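Local coordinates for protein telomere length regulator taz1 (PDB 4ZMI) that binds double-stranded telomeric DNA in fission yeast and regulates telomere length, telomere-adjacent gene silencing and normal meiosis, the part described being its helical domain, at residues L144-E147 with L148-Y152; P159-D162 with A163-I167; Q185-S189 with Q190-D194; R211-F214 with P215-V218; F217-A220 with V221-F224. All blocks are in the same frame, centred on the assembly; numbering follows the deposited sequence.

Contact 1: L144-E147 with L148-Y152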
loop_
_atom_site.group_PDB
_atom_site.type_symbol
_atom_site.label_atom_id
_atom_site.label_comp_id
_atom_site.label_asym_id
_atom_site.label_seq_id
_atom_site.Cartn_x
_atom_site.Cartn_y
_atom_site.Cartn_z
ATOM N N LEU A 144 -7.531 6.732 -5.424
ATOM C CA LEU A 144 -6.183 6.778 -4.901
ATOM C C LEU A 144 -5.202 6.173 -5.913
ATOM O O LEU A 144 -4.075 6.629 -6.050
ATOM C CB LEU A 144 -6.137 6.053 -3.571
ATOM C CG LEU A 144 -4.873 6.316 -2.763
ATOM C CD1 LEU A 144 -4.780 7.770 -2.383
ATOM C CD2 LEU A 144 -4.836 5.435 -1.515
ATOM N N PHE A 145 -5.649 5.172 -6.658
ATOM C CA PHE A 145 -4.782 4.558 -7.666
ATOM C C PHE A 145 -4.435 5.544 -8.772
ATOM O O PHE A 145 -3.284 5.628 -9.196
ATOM C CB PHE A 145 -5.379 3.269 -8.250
ATOM C CG PHE A 145 -4.448 2.555 -9.195
ATOM C CD1 PHE A 145 -3.525 1.628 -8.717
ATOM C CD2 PHE A 145 -4.462 2.832 -10.549
ATOM C CE1 PHE A 145 -2.659 0.984 -9.580
ATOM C CE2 PHE A 145 -3.589 2.201 -11.414
ATOM C CZ PHE A 145 -2.691 1.274 -10.934
ATOM N N GLU A 146 -5.422 6.306 -9.236
ATOM C CA GLU A 146 -5.145 7.306 -10.273
ATOM C C GLU A 146 -4.197 8.386 -9.797
ATOM O O GLU A 146 -3.357 8.837 -10.558
ATOM C CB GLU A 146 -6.419 7.939 -10.823
ATOM C CG GLU A 146 -6.250 8.540 -12.205
ATOM C CD GLU A 146 -6.020 10.036 -12.185
ATOM O OE1 GLU A 146 -6.065 10.640 -11.087
ATOM O OE2 GLU A 146 -5.802 10.609 -13.275
ATOM N N GLU A 147 -4.315 8.779 -8.535
ATOM C CA GLU A 147 -3.372 9.726 -7.948
ATOM C C GLU A 147 -1.924 9.213 -7.910
ATOM O O GLU A 147 -0.993 9.945 -8.272
ATOM C CB GLU A 147 -3.810 10.137 -6.545
ATOM C CG GLU A 147 -2.930 11.224 -5.960
ATOM C CD GLU A 147 -3.130 12.582 -6.644
ATOM O OE1 GLU A 147 -4.232 12.815 -7.179
ATOM O OE2 GLU A 147 -2.190 13.413 -6.640
ATOM N N LEU A 148 -1.736 7.963 -7.474
ATOM C CA LEU A 148 -0.407 7.370 -7.466
ATOM C C LEU A 148 0.123 7.369 -8.887
ATOM O O LEU A 148 1.303 7.580 -9.116
ATOM C CB LEU A 148 -0.438 5.935 -6.919
ATOM C CG LEU A 148 -0.948 5.854 -5.486
ATOM C CD1 LEU A 148 -1.125 4.399 -5.058
ATOM C CD2 LEU A 148 0.057 6.577 -4.595
ATOM N N VAL A 149 -0.761 7.153 -9.855
ATOM C CA VAL A 149 -0.324 7.158 -11.252
ATOM C C VAL A 149 0.187 8.549 -11.653
ATOM O O VAL A 149 1.259 8.661 -12.271
ATOM C CB VAL A 149 -1.410 6.631 -12.209
ATOM C CG1 VAL A 149 -0.969 6.756 -13.654
ATOM C CG2 VAL A 149 -1.701 5.176 -11.880
ATOM N N ILE A 150 -0.545 9.595 -11.258
ATOM C CA ILE A 150 -0.129 10.971 -11.534
ATOM C C ILE A 150 1.217 11.241 -10.883
ATOM O O ILE A 150 2.143 11.734 -11.531
ATOM C CB ILE A 150 -1.103 12.019 -10.961
ATOM C CG1 ILE A 150 -2.546 11.683 -11.295
ATOM C CG2 ILE A 150 -0.757 13.379 -11.508
ATOM C CD1 ILE A 150 -2.846 11.753 -12.756
ATOM N N ARG A 151 1.307 10.918 -9.594
ATOM C CA ARG A 151 2.514 11.171 -8.818
ATOM C C ARG A 151 3.719 10.513 -9.471
ATOM O O ARG A 151 4.766 11.139 -9.612
ATOM C CB ARG A 151 2.337 10.742 -7.347
ATOM C CG ARG A 151 1.332 11.655 -6.601
ATOM C CD ARG A 151 1.267 11.401 -5.096
ATOM N NE ARG A 151 2.501 11.770 -4.412
ATOM C CZ ARG A 151 2.813 13.019 -4.071
ATOM N NH1 ARG A 151 1.984 14.029 -4.367
ATOM N NH2 ARG A 151 3.964 13.272 -3.452
ATOM N N TYR A 152 3.563 9.273 -9.923
ATOM C CA TYR A 152 4.685 8.608 -10.571
ATOM C C TYR A 152 5.094 9.329 -11.848
ATOM O O TYR A 152 6.235 9.777 -11.970
ATOM C CB TYR A 152 4.387 7.157 -10.917
ATOM C CG TYR A 152 5.576 6.490 -11.544
ATOM C CD1 TYR A 152 6.531 5.879 -10.758
ATOM C CD2 TYR A 152 5.750 6.473 -12.915
ATOM C CE1 TYR A 152 7.628 5.264 -11.315
ATOM C CE2 TYR A 152 6.849 5.863 -13.487
ATOM C CZ TYR A 152 7.788 5.263 -12.676
ATOM O OH TYR A 152 8.895 4.640 -13.209
HETATM O O HOH W 1 -0.327 14.314 -5.060
#
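Glu147 and Arg151 sit one turn apart on helix 137-154, where their side chains approach each other through aliphatic atoms and a water. CB of Glu147 lies 3.1 Å from Leu148 N; CG, anti to the backbone N of its own residue (chi1 -174°), is 3.8 Å from Leu148 N. A bend at chi2 then swings the carboxylate toward the next turn. There OE2 reaches 3.9 Å from Arg151 CG, while its distance to Arg151 NH1, 4.8 Å, is too long for a direct salt bridge. Water 1 fills the interval. It donates to Glu147 OE2 at 2.6 Å and accepts from Arg151 NH1 over a very short 2.4 Å, a length to be treated with caution. The carboxylate and guanidinium planes are nearly coplanar, 30° apart. OE2 also accepts the backbone N-H of Ala212, and Arg151 NE bonds His117 NE2, so each charged end has a second partner. One position earlier, the carboxylate of Glu146 lies against Ile150, OE2 being 3.2 Å from CD1, and Phe145 CE2 meets Val149 CG2 obliquely at 3.6 Å. Four i to i+4 backbone bonds run beneath these pairs. The Glu147 carboxylate is buried, and its two hydrogen bonds together with the nearby guanidinium would be expected to favour the ionised form.

Contact 2: P159-D162 with A163-I167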
loop_
_atom_site.group_PDB
_atom_site.type_symbol
_atom_site.label_atom_id
_atom_site.label_comp_id
_atom_site.label_asym_id
_atom_site.label_seq_id
_atom_site.Cartn_x
_atom_site.Cartn_y
_atom_site.Cartn_z
ATOM N N PRO A 159 11.469 6.761 -14.568
ATOM C CA PRO A 159 11.506 6.230 -15.934
ATOM C C PRO A 159 10.130 5.830 -16.453
ATOM O O PRO A 159 9.266 5.398 -15.686
ATOM C CB PRO A 159 12.410 5.006 -15.805
ATOM C CG PRO A 159 12.208 4.564 -14.411
ATOM C CD PRO A 159 12.100 5.840 -13.615
ATOM N N SER A 160 9.939 6.007 -17.756
ATOM C CA SER A 160 8.736 5.564 -18.429
ATOM C C SER A 160 8.631 4.056 -18.244
ATOM O O SER A 160 9.604 3.328 -18.452
ATOM C CB SER A 160 8.814 5.913 -19.917
ATOM O OG SER A 160 7.549 5.788 -20.546
ATOM N N ILE A 161 7.464 3.590 -17.820
ATOM C CA ILE A 161 7.237 2.168 -17.679
ATOM C C ILE A 161 5.819 1.815 -18.130
ATOM O O ILE A 161 4.914 2.636 -18.026
ATOM C CB ILE A 161 7.519 1.681 -16.243
ATOM C CG1 ILE A 161 6.725 2.482 -15.216
ATOM C CG2 ILE A 161 9.000 1.752 -15.892
ATOM C CD1 ILE A 161 6.866 1.879 -13.833
ATOM N N ASP A 162 5.654 0.598 -18.654
ATOM C CA ASP A 162 4.379 0.062 -19.144
ATOM C C ASP A 162 3.414 -0.146 -18.014
ATOM O O ASP A 162 3.818 -0.258 -16.874
ATOM C CB ASP A 162 4.601 -1.325 -19.757
ATOM C CG ASP A 162 5.316 -1.256 -21.058
ATOM O OD1 ASP A 162 5.511 -0.129 -21.550
ATOM O OD2 ASP A 162 5.667 -2.315 -21.604
ATOM N N ALA A 163 2.140 -0.270 -18.332
ATOM C CA ALA A 163 1.156 -0.527 -17.300
ATOM C C ALA A 163 1.435 -1.849 -16.559
ATOM O O ALA A 163 1.199 -1.958 -15.353
ATOM C CB ALA A 163 -0.238 -0.519 -17.911
ATOM N N SER A 164 1.960 -2.833 -17.290
ATOM C CA SER A 164 2.250 -4.179 -16.760
ATOM C C SER A 164 3.306 -4.141 -15.702
ATOM O O SER A 164 3.190 -4.775 -14.655
ATOM C CB SER A 164 2.783 -5.094 -17.867
ATOM O OG SER A 164 1.731 -5.553 -18.689
ATOM N N GLU A 165 4.362 -3.408 -16.015
ATOM C CA GLU A 165 5.507 -3.290 -15.137
ATOM C C GLU A 165 5.081 -2.436 -13.935
ATOM O O GLU A 165 5.396 -2.757 -12.802
ATOM C CB GLU A 165 6.681 -2.710 -15.928
ATOM C CG GLU A 165 8.005 -2.615 -15.208
ATOM C CD GLU A 165 9.170 -2.440 -16.183
ATOM O OE1 GLU A 165 9.044 -1.624 -17.131
ATOM O OE2 GLU A 165 10.194 -3.146 -16.013
ATOM N N PHE A 166 4.301 -1.389 -14.186
ATOM C CA PHE A 166 3.791 -0.517 -13.119
ATOM C C PHE A 166 2.988 -1.319 -12.081
ATOM O O PHE A 166 3.113 -1.109 -10.891
ATOM C CB PHE A 166 2.912 0.581 -13.742
ATOM C CG PHE A 166 2.509 1.653 -12.779
ATOM C CD1 PHE A 166 3.285 2.799 -12.633
ATOM C CD2 PHE A 166 1.363 1.520 -12.021
ATOM C CE1 PHE A 166 2.928 3.785 -11.754
ATOM C CE2 PHE A 166 1.005 2.513 -11.135
ATOM C CZ PHE A 166 1.783 3.640 -11.005
ATOM N N ILE A 167 2.174 -2.252 -12.554
ATOM C CA ILE A 167 1.335 -3.072 -11.695
ATOM C C ILE A 167 2.092 -4.225 -11.019
ATOM O O ILE A 167 2.060 -4.360 -9.802
ATOM C CB ILE A 167 0.176 -3.658 -12.516
ATOM C CG1 ILE A 167 -0.797 -2.524 -12.920
ATOM C CG2 ILE A 167 -0.500 -4.815 -11.755
ATOM C CD1 ILE A 167 -1.720 -2.901 -14.050
#
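A hydrophobic staple brackets the start of helix 163-168: Ile161, the residue before the N-cap, packs on Phe166, the fourth residue of the helix. The identification rests on this i to i+5 spacing and on the contact between Ile161 CD1 and Phe166 CD1, 3.9 Å apart. Asp162 holds the N-cap position, yet its side chain makes no capping bond; a backbone bond ties this turn. Phe166 N donates to Asp162 O at 3.0 Å with an N-H...O angle of 162°. The isoleucine reaches its partner because CG1 lies between the backbone N and the carbonyl carbon (chi1 54°) and the chain continues extended to CD1, which meets the ring at a slant. The two side chains cross at about a right angle. Glu165 comes to Ile161 from another direction: its extended chain brings OE1 to 3.6 Å from CG2, a contact of carboxylate oxygen with methyl. Asp162 OD2 and Glu165 OE1 stay 5.6 Å apart, so the like charges do not touch. Tyr152 of helix 137-154 also touches Ile161, while the ring of Phe166 packs on Phe145 and Val149 of that helix and makes a cation-pi contact with Arg121. At the root of its side chain, Phe166 CB rests 3.4 Å from Asp162 O, the same oxygen that accepts its backbone N-H.

Contact 3: Q185-S189 with Q190-D194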
loop_
_atom_site.group_PDB
_atom_site.type_symbol
_atom_site.label_atom_id
_atom_site.label_comp_id
_atom_site.label_asym_id
_atom_site.label_seq_id
_atom_site.Cartn_x
_atom_site.Cartn_y
_atom_site.Cartn_z
ATOM N N GLN A 185 -14.277 -10.932 -7.018
ATOM C CA GLN A 185 -15.259 -10.778 -8.082
ATOM C C GLN A 185 -15.078 -9.495 -8.873
ATOM O O GLN A 185 -15.172 -9.500 -10.099
ATOM C CB GLN A 185 -16.689 -10.831 -7.531
ATOM C CG GLN A 185 -17.771 -10.798 -8.611
ATOM C CD GLN A 185 -19.171 -10.613 -8.045
ATOM O OE1 GLN A 185 -19.391 -10.749 -6.839
ATOM N NE2 GLN A 185 -20.126 -10.295 -8.918
ATOM N N VAL A 186 -14.820 -8.398 -8.176
ATOM C CA VAL A 186 -14.847 -7.095 -8.817
ATOM C C VAL A 186 -13.803 -6.984 -9.919
ATOM O O VAL A 186 -14.050 -6.376 -10.961
ATOM C CB VAL A 186 -14.635 -5.975 -7.801
ATOM C CG1 VAL A 186 -14.831 -4.630 -8.473
ATOM C CG2 VAL A 186 -15.604 -6.133 -6.641
ATOM N N TRP A 187 -12.641 -7.585 -9.687
ATOM C CA TRP A 187 -11.526 -7.462 -10.613
ATOM C C TRP A 187 -11.865 -8.005 -11.982
ATOM O O TRP A 187 -11.636 -7.345 -12.991
ATOM C CB TRP A 187 -10.313 -8.189 -10.071
ATOM C CG TRP A 187 -9.077 -8.033 -10.911
ATOM C CD1 TRP A 187 -8.680 -8.828 -11.951
ATOM C CD2 TRP A 187 -8.058 -7.047 -10.751
ATOM N NE1 TRP A 187 -7.481 -8.391 -12.449
ATOM C CE2 TRP A 187 -7.076 -7.297 -11.728
ATOM C CE3 TRP A 187 -7.886 -5.966 -9.889
ATOM C CZ2 TRP A 187 -5.947 -6.502 -11.872
ATOM C CZ3 TRP A 187 -6.753 -5.179 -10.024
ATOM C CH2 TRP A 187 -5.799 -5.451 -11.005
ATOM N N LYS A 188 -12.395 -9.218 -12.017
ATOM C CA LYS A 188 -12.854 -9.788 -13.273
ATOM C C LYS A 188 -14.125 -9.100 -13.763
ATOM O O LYS A 188 -14.212 -8.707 -14.927
ATOM C CB LYS A 188 -13.099 -11.291 -13.135
ATOM C CG LYS A 188 -11.832 -12.125 -13.020
ATOM C CD LYS A 188 -11.820 -13.270 -14.026
ATOM C CE LYS A 188 -11.768 -12.757 -15.464
ATOM N NZ LYS A 188 -11.586 -13.858 -16.458
ATOM N N SER A 189 -15.103 -8.946 -12.873
ATOM C CA SER A 189 -16.433 -8.471 -13.264
ATOM C C SER A 189 -16.434 -7.082 -13.899
ATOM O O SER A 189 -17.113 -6.846 -14.909
ATOM C CB SER A 189 -17.375 -8.473 -12.060
ATOM O OG SER A 189 -17.118 -7.368 -11.213
ATOM N N GLN A 190 -15.693 -6.152 -13.305
ATOM C CA GLN A 190 -15.693 -4.804 -13.846
ATOM C C GLN A 190 -14.495 -4.544 -14.725
ATOM O O GLN A 190 -14.171 -3.393 -15.002
ATOM C CB GLN A 190 -15.843 -3.741 -12.750
ATOM C CG GLN A 190 -17.299 -3.510 -12.368
ATOM C CD GLN A 190 -17.463 -2.444 -11.309
ATOM O OE1 GLN A 190 -17.394 -1.251 -11.603
ATOM N NE2 GLN A 190 -17.679 -2.866 -10.065
ATOM N N LYS A 191 -13.850 -5.619 -15.172
ATOM C CA LYS A 191 -12.683 -5.500 -16.047
ATOM C C LYS A 191 -11.667 -4.494 -15.499
ATOM O O LYS A 191 -11.183 -3.627 -16.234
ATOM C CB LYS A 191 -13.120 -5.071 -17.445
ATOM C CG LYS A 191 -14.255 -5.908 -18.024
ATOM C CD LYS A 191 -13.745 -7.180 -18.681
ATOM C CE LYS A 191 -14.819 -7.768 -19.595
ATOM N NZ LYS A 191 -14.390 -9.031 -20.256
ATOM N N ILE A 192 -11.368 -4.606 -14.206
ATOM C CA ILE A 192 -10.537 -3.625 -13.510
ATOM C C ILE A 192 -9.160 -3.438 -14.148
ATOM O O ILE A 192 -8.668 -2.318 -14.249
ATOM C CB ILE A 192 -10.411 -3.964 -12.018
ATOM C CG1 ILE A 192 -11.784 -3.909 -11.370
ATOM C CG2 ILE A 192 -9.525 -2.975 -11.314
ATOM C CD1 ILE A 192 -12.403 -2.528 -11.489
ATOM N N CYS A 193 -8.557 -4.525 -14.614
ATOM C CA CYS A 193 -7.202 -4.452 -15.149
ATOM C C CYS A 193 -7.131 -3.540 -16.358
ATOM O O CYS A 193 -6.172 -2.778 -16.525
ATOM C CB CYS A 193 -6.677 -5.838 -15.523
ATOM S SG CYS A 193 -4.899 -5.808 -15.896
ATOM N N ASP A 194 -8.156 -3.631 -17.198
ATOM C CA ASP A 194 -8.262 -2.805 -18.390
ATOM C C ASP A 194 -8.432 -1.351 -17.985
ATOM O O ASP A 194 -7.845 -0.453 -18.608
ATOM C CB ASP A 194 -9.424 -3.278 -19.258
ATOM C CG ASP A 194 -9.175 -4.644 -19.857
ATOM O OD1 ASP A 194 -8.025 -4.909 -20.271
ATOM O OD2 ASP A 194 -10.123 -5.452 -19.905
HETATM O O HOH W 2 -9.720 -7.205 -14.862
#
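The indole of Trp187 forms a flat wall, and Ile192 and the backbone of Cys193 press against one face of it. Ile192 CB stands 3.8 Å above the indole plane, displaced toward the rim, and its CG2 branch comes to 3.7 Å from Trp187 CE3 at an oblique angle. The other branch, CG1, takes a different hollow and lies 3.4 Å from Val186 O. This division follows from chi1 of -63°, which sets CG1 beside the backbone N and CG2 away from it. Cys193 CB sits by the NE1-CE2-CZ2 side of the indole, 3.8 Å from Trp187 CZ2, whereas Ile192 CG2 is by CE3; the cysteine sulfur makes an oblique sulfur-aromatic contact. The bend that brings Ile192 and Cys193 back over the tryptophan is a Schellman motif ending helix 185-189. Lys191, with positive phi (49°), is its C-prime residue; Ile192 N bonds Trp187 O at 3.0 Å, and Lys191 N bonds Lys188 O, its donor lying above the carbonyl plane. The Trp187-Ile192 packing is the apolar contact that commonly accompanies this motif. Water 2 adds a further link, donating to Trp187 O at 2.7 Å and accepting from Cys193 N at 2.9 Å. Leu179 of helix 176-182, Tyr138 of helix 137-154 and Leu128 of helix 118-130 also touch the indole. Alongside the turn, Val186 and Gln190 point the same way, CG1 of the valine resting against the amide nitrogen NE2.

Contact 4: R211-F214 with P215-V218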
loop_
_atom_site.group_PDB
_atom_site.type_symbol
_atom_site.label_atom_id
_atom_site.label_comp_id
_atom_site.label_asym_id
_atom_site.label_seq_id
_atom_site.Cartn_x
_atom_site.Cartn_y
_atom_site.Cartn_z
ATOM N N ARG A 211 -2.061 17.118 -10.388
ATOM C CA ARG A 211 -1.659 16.351 -9.214
ATOM C C ARG A 211 -2.342 17.001 -8.018
ATOM O O ARG A 211 -2.559 18.219 -8.020
ATOM C CB ARG A 211 -0.135 16.393 -9.085
ATOM C CG ARG A 211 0.422 15.895 -7.776
ATOM C CD ARG A 211 1.616 16.738 -7.357
ATOM N NE ARG A 211 2.883 16.060 -7.595
ATOM C CZ ARG A 211 3.589 16.195 -8.708
ATOM N NH1 ARG A 211 3.141 16.988 -9.674
ATOM N NH2 ARG A 211 4.736 15.546 -8.857
ATOM N N ALA A 212 -2.732 16.211 -7.021
ATOM C CA ALA A 212 -3.282 16.813 -5.807
ATOM C C ALA A 212 -2.188 17.365 -4.916
ATOM O O ALA A 212 -1.025 16.994 -5.045
ATOM C CB ALA A 212 -4.141 15.852 -5.054
ATOM N N SER A 213 -2.567 18.277 -4.029
ATOM C CA SER A 213 -1.639 18.791 -3.047
ATOM C C SER A 213 -1.275 17.662 -2.093
ATOM O O SER A 213 -2.102 16.786 -1.801
ATOM C CB SER A 213 -2.290 19.903 -2.254
ATOM O OG SER A 213 -3.492 19.424 -1.689
ATOM N N PHE A 214 -0.037 17.697 -1.609
ATOM C CA PHE A 214 0.454 16.685 -0.688
ATOM C C PHE A 214 -0.404 16.517 0.570
ATOM O O PHE A 214 -0.776 15.397 0.903
ATOM C CB PHE A 214 1.931 16.901 -0.340
ATOM C CG PHE A 214 2.571 15.694 0.292
ATOM C CD1 PHE A 214 2.764 14.542 -0.445
ATOM C CD2 PHE A 214 2.946 15.700 1.618
ATOM C CE1 PHE A 214 3.334 13.421 0.122
ATOM C CE2 PHE A 214 3.526 14.588 2.188
ATOM C CZ PHE A 214 3.721 13.446 1.438
ATOM N N PRO A 215 -0.735 17.617 1.273
ATOM C CA PRO A 215 -1.524 17.426 2.495
ATOM C C PRO A 215 -2.886 16.826 2.199
ATOM O O PRO A 215 -3.513 16.220 3.068
ATOM C CB PRO A 215 -1.702 18.849 3.010
ATOM C CG PRO A 215 -1.548 19.692 1.806
ATOM C CD PRO A 215 -0.448 19.041 1.052
ATOM N N ALA A 216 -3.346 17.006 0.972
ATOM C CA ALA A 216 -4.605 16.419 0.579
ATOM C C ALA A 216 -4.373 14.960 0.202
ATOM O O ALA A 216 -5.199 14.090 0.484
ATOM C CB ALA A 216 -5.214 17.190 -0.579
ATOM N N PHE A 217 -3.246 14.706 -0.453
ATOM C CA PHE A 217 -2.847 13.343 -0.773
ATOM C C PHE A 217 -2.749 12.554 0.521
ATOM O O PHE A 217 -3.399 11.514 0.685
ATOM C CB PHE A 217 -1.517 13.348 -1.521
ATOM C CG PHE A 217 -0.968 11.973 -1.802
ATOM C CD1 PHE A 217 -1.760 11.006 -2.385
ATOM C CD2 PHE A 217 0.350 11.657 -1.507
ATOM C CE1 PHE A 217 -1.257 9.741 -2.650
ATOM C CE2 PHE A 217 0.852 10.391 -1.783
ATOM C CZ PHE A 217 0.044 9.443 -2.356
ATOM N N VAL A 218 -1.972 13.087 1.456
ATOM C CA VAL A 218 -1.745 12.431 2.731
ATOM C C VAL A 218 -3.055 12.153 3.430
ATOM O O VAL A 218 -3.320 11.027 3.848
ATOM C CB VAL A 218 -0.852 13.262 3.642
ATOM C CG1 VAL A 218 -0.791 12.654 5.033
ATOM C CG2 VAL A 218 0.540 13.367 3.045
#
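Phe217 N and Val218 N meet the carbonyls of Ser213 and Phe214 in the first turn of helix 214-229. Ser213, at the N-cap, still has extended backbone angles (psi 147°), whereas Phe214 is already helical. Phe217 N bonds Ser213 O at 2.7 Å, and Val218 N donates to Phe214 O at 2.7 Å almost straight (177°); a weak bond joins Ala216 N to Ser213 O. Pro215 occupies a first-turn position, where an i to i+4 helix bond asks for no N-H, so no such bond is lost there. On the side-chain level, Val218 CG2 lies over one face of the Phe214 ring, 3.6 Å from its centroid and 22° off the normal, a CH-pi contact. Phe214 CE1 is 3.8 Å from Phe217 CD2: here the rim of Phe214 comes to the edge of the Phe217 ring, near its plane, while Phe217 meets Phe214 at a slant. The turn stands between several helices. Phe214 packs on Pro43 and Phe46 of helix 43-50 and on Arg151 of helix 137-154, Phe217 reaches Leu148 of the latter, and Pro215 and Val218 face Phe33 of helix 5-35.

Contact 5: F217-A220 with V221-F224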
loop_
_atom_site.group_PDB
_atom_site.type_symbol
_atom_site.label_atom_id
_atom_site.label_comp_id
_atom_site.label_asym_id
_atom_site.label_seq_id
_atom_site.Cartn_x
_atom_site.Cartn_y
_atom_site.Cartn_z
ATOM N N PHE A 217 -3.246 14.706 -0.453
ATOM C CA PHE A 217 -2.847 13.343 -0.773
ATOM C C PHE A 217 -2.749 12.554 0.521
ATOM O O PHE A 217 -3.399 11.514 0.685
ATOM C CB PHE A 217 -1.517 13.348 -1.521
ATOM C CG PHE A 217 -0.968 11.973 -1.802
ATOM C CD1 PHE A 217 -1.760 11.006 -2.385
ATOM C CD2 PHE A 217 0.350 11.657 -1.507
ATOM C CE1 PHE A 217 -1.257 9.741 -2.650
ATOM C CE2 PHE A 217 0.852 10.391 -1.783
ATOM C CZ PHE A 217 0.044 9.443 -2.356
ATOM N N VAL A 218 -1.972 13.087 1.456
ATOM C CA VAL A 218 -1.745 12.431 2.731
ATOM C C VAL A 218 -3.055 12.153 3.430
ATOM O O VAL A 218 -3.320 11.027 3.848
ATOM C CB VAL A 218 -0.852 13.262 3.642
ATOM C CG1 VAL A 218 -0.791 12.654 5.033
ATOM C CG2 VAL A 218 0.540 13.367 3.045
ATOM N N ASN A 219 -3.897 13.168 3.531
ATOM C CA ASN A 219 -5.191 12.963 4.165
ATOM C C ASN A 219 -6.042 11.909 3.454
ATOM O O ASN A 219 -6.737 11.136 4.099
ATOM C CB ASN A 219 -5.940 14.287 4.378
ATOM C CG ASN A 219 -5.516 14.990 5.668
ATOM O OD1 ASN A 219 -5.294 14.344 6.702
ATOM N ND2 ASN A 219 -5.390 16.316 5.610
ATOM N N ALA A 220 -5.967 11.835 2.133
ATOM C CA ALA A 220 -6.710 10.788 1.437
ATOM C C ALA A 220 -6.084 9.406 1.734
ATOM O O ALA A 220 -6.797 8.406 1.876
ATOM C CB ALA A 220 -6.788 11.067 -0.067
ATOM N N VAL A 221 -4.763 9.357 1.868
ATOM C CA VAL A 221 -4.092 8.082 2.145
ATOM C C VAL A 221 -4.506 7.581 3.521
ATOM O O VAL A 221 -5.002 6.464 3.663
ATOM C CB VAL A 221 -2.550 8.210 2.056
ATOM C CG1 VAL A 221 -1.873 6.964 2.605
ATOM C CG2 VAL A 221 -2.135 8.422 0.626
ATOM N N ILE A 222 -4.325 8.435 4.524
ATOM C CA ILE A 222 -4.707 8.113 5.891
ATOM C C ILE A 222 -6.151 7.675 5.948
ATOM O O ILE A 222 -6.470 6.659 6.548
ATOM C CB ILE A 222 -4.518 9.318 6.824
ATOM C CG1 ILE A 222 -3.027 9.555 7.066
ATOM C CG2 ILE A 222 -5.249 9.088 8.140
ATOM C CD1 ILE A 222 -2.705 10.894 7.653
ATOM N N HIS A 223 -7.019 8.432 5.298
ATOM C CA HIS A 223 -8.425 8.066 5.258
ATOM C C HIS A 223 -8.579 6.649 4.724
ATOM O O HIS A 223 -9.249 5.819 5.341
ATOM C CB HIS A 223 -9.221 9.034 4.380
ATOM C CG HIS A 223 -10.703 8.964 4.597
ATOM N ND1 HIS A 223 -11.478 7.922 4.132
ATOM C CD2 HIS A 223 -11.554 9.815 5.220
ATOM C CE1 HIS A 223 -12.741 8.129 4.465
ATOM N NE2 HIS A 223 -12.813 9.272 5.129
ATOM N N PHE A 224 -7.940 6.379 3.588
ATOM C CA PHE A 224 -8.098 5.095 2.904
ATOM C C PHE A 224 -7.574 3.919 3.713
ATOM O O PHE A 224 -8.206 2.870 3.758
ATOM C CB PHE A 224 -7.418 5.115 1.538
ATOM C CG PHE A 224 -7.430 3.783 0.845
ATOM C CD1 PHE A 224 -8.561 3.344 0.193
ATOM C CD2 PHE A 224 -6.312 2.978 0.842
ATOM C CE1 PHE A 224 -8.573 2.132 -0.452
ATOM C CE2 PHE A 224 -6.325 1.762 0.207
ATOM C CZ PHE A 224 -7.455 1.338 -0.441
#
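Val221 sets CG1 anti to the backbone N (chi1 169°), which leaves CG2 beside that N and directs this second methyl back up helix 214-229 over Phe217. CG2 stands 3.9 Å from the centroid of the Phe217 ring and 22° off its normal, a CH-pi contact on a face. The methyl is displaced toward the rim, its nearest ring atom being CE1 of Phe217 at 3.6 Å. Ile222 makes a similar contact one residue on: CG1 lies beside the backbone N and the chain runs extended beyond it, bringing CD1 to 3.7 Å from Val218 CG1. Four backbone bonds of the i to i+4 kind underlie these pairs; in the straightest, at 173°, Ile222 N donates to Val218 O over 2.9 Å. His223 turns its ring outward, and ND1 bonds Glu227 OE2 one turn further along. Phe217, Val218, Val221 and Phe224 are buried, while Asn219, Ala220 and His223 are exposed. Val221 packs on Leu120 of helix 118-130, and Phe224 touches Ala127 of that helix and Ala141 and Leu144 of helix 137-154, its ring nearly parallel to that of Phe137. Asn219 touches Phe33 of helix 5-35.

Overall arrangement
All five contacts are local and lie within one all-helical domain of the TRF sequence family. Contact 1 is the most buried, and contact 2 lies at the surface; contacts 3, 4 and 5 are partly buried. Contacts 4 and 5 share Phe217, Val218 and helix 214-229. Both touch contact 1, contact 4 through Phe214 CD1 to Arg151 NH2 (3.5 Å), contact 5 through Phe224 CD2 to Leu144 CD2 (3.7 Å). Contact 2 joins contact 1 where Tyr152 OH probably bonds Pro159 O. Contact 3 touches none of the others; contact 2 comes nearest, about 5 Å between nearest atoms. Helix-start staple, Schellman end and first helical turn occupy contacts 2, 3 and 4. Contacts 1 and 5 are mid-helix: acid and arginine around a water, one leg doubtful, against CH-pi packing.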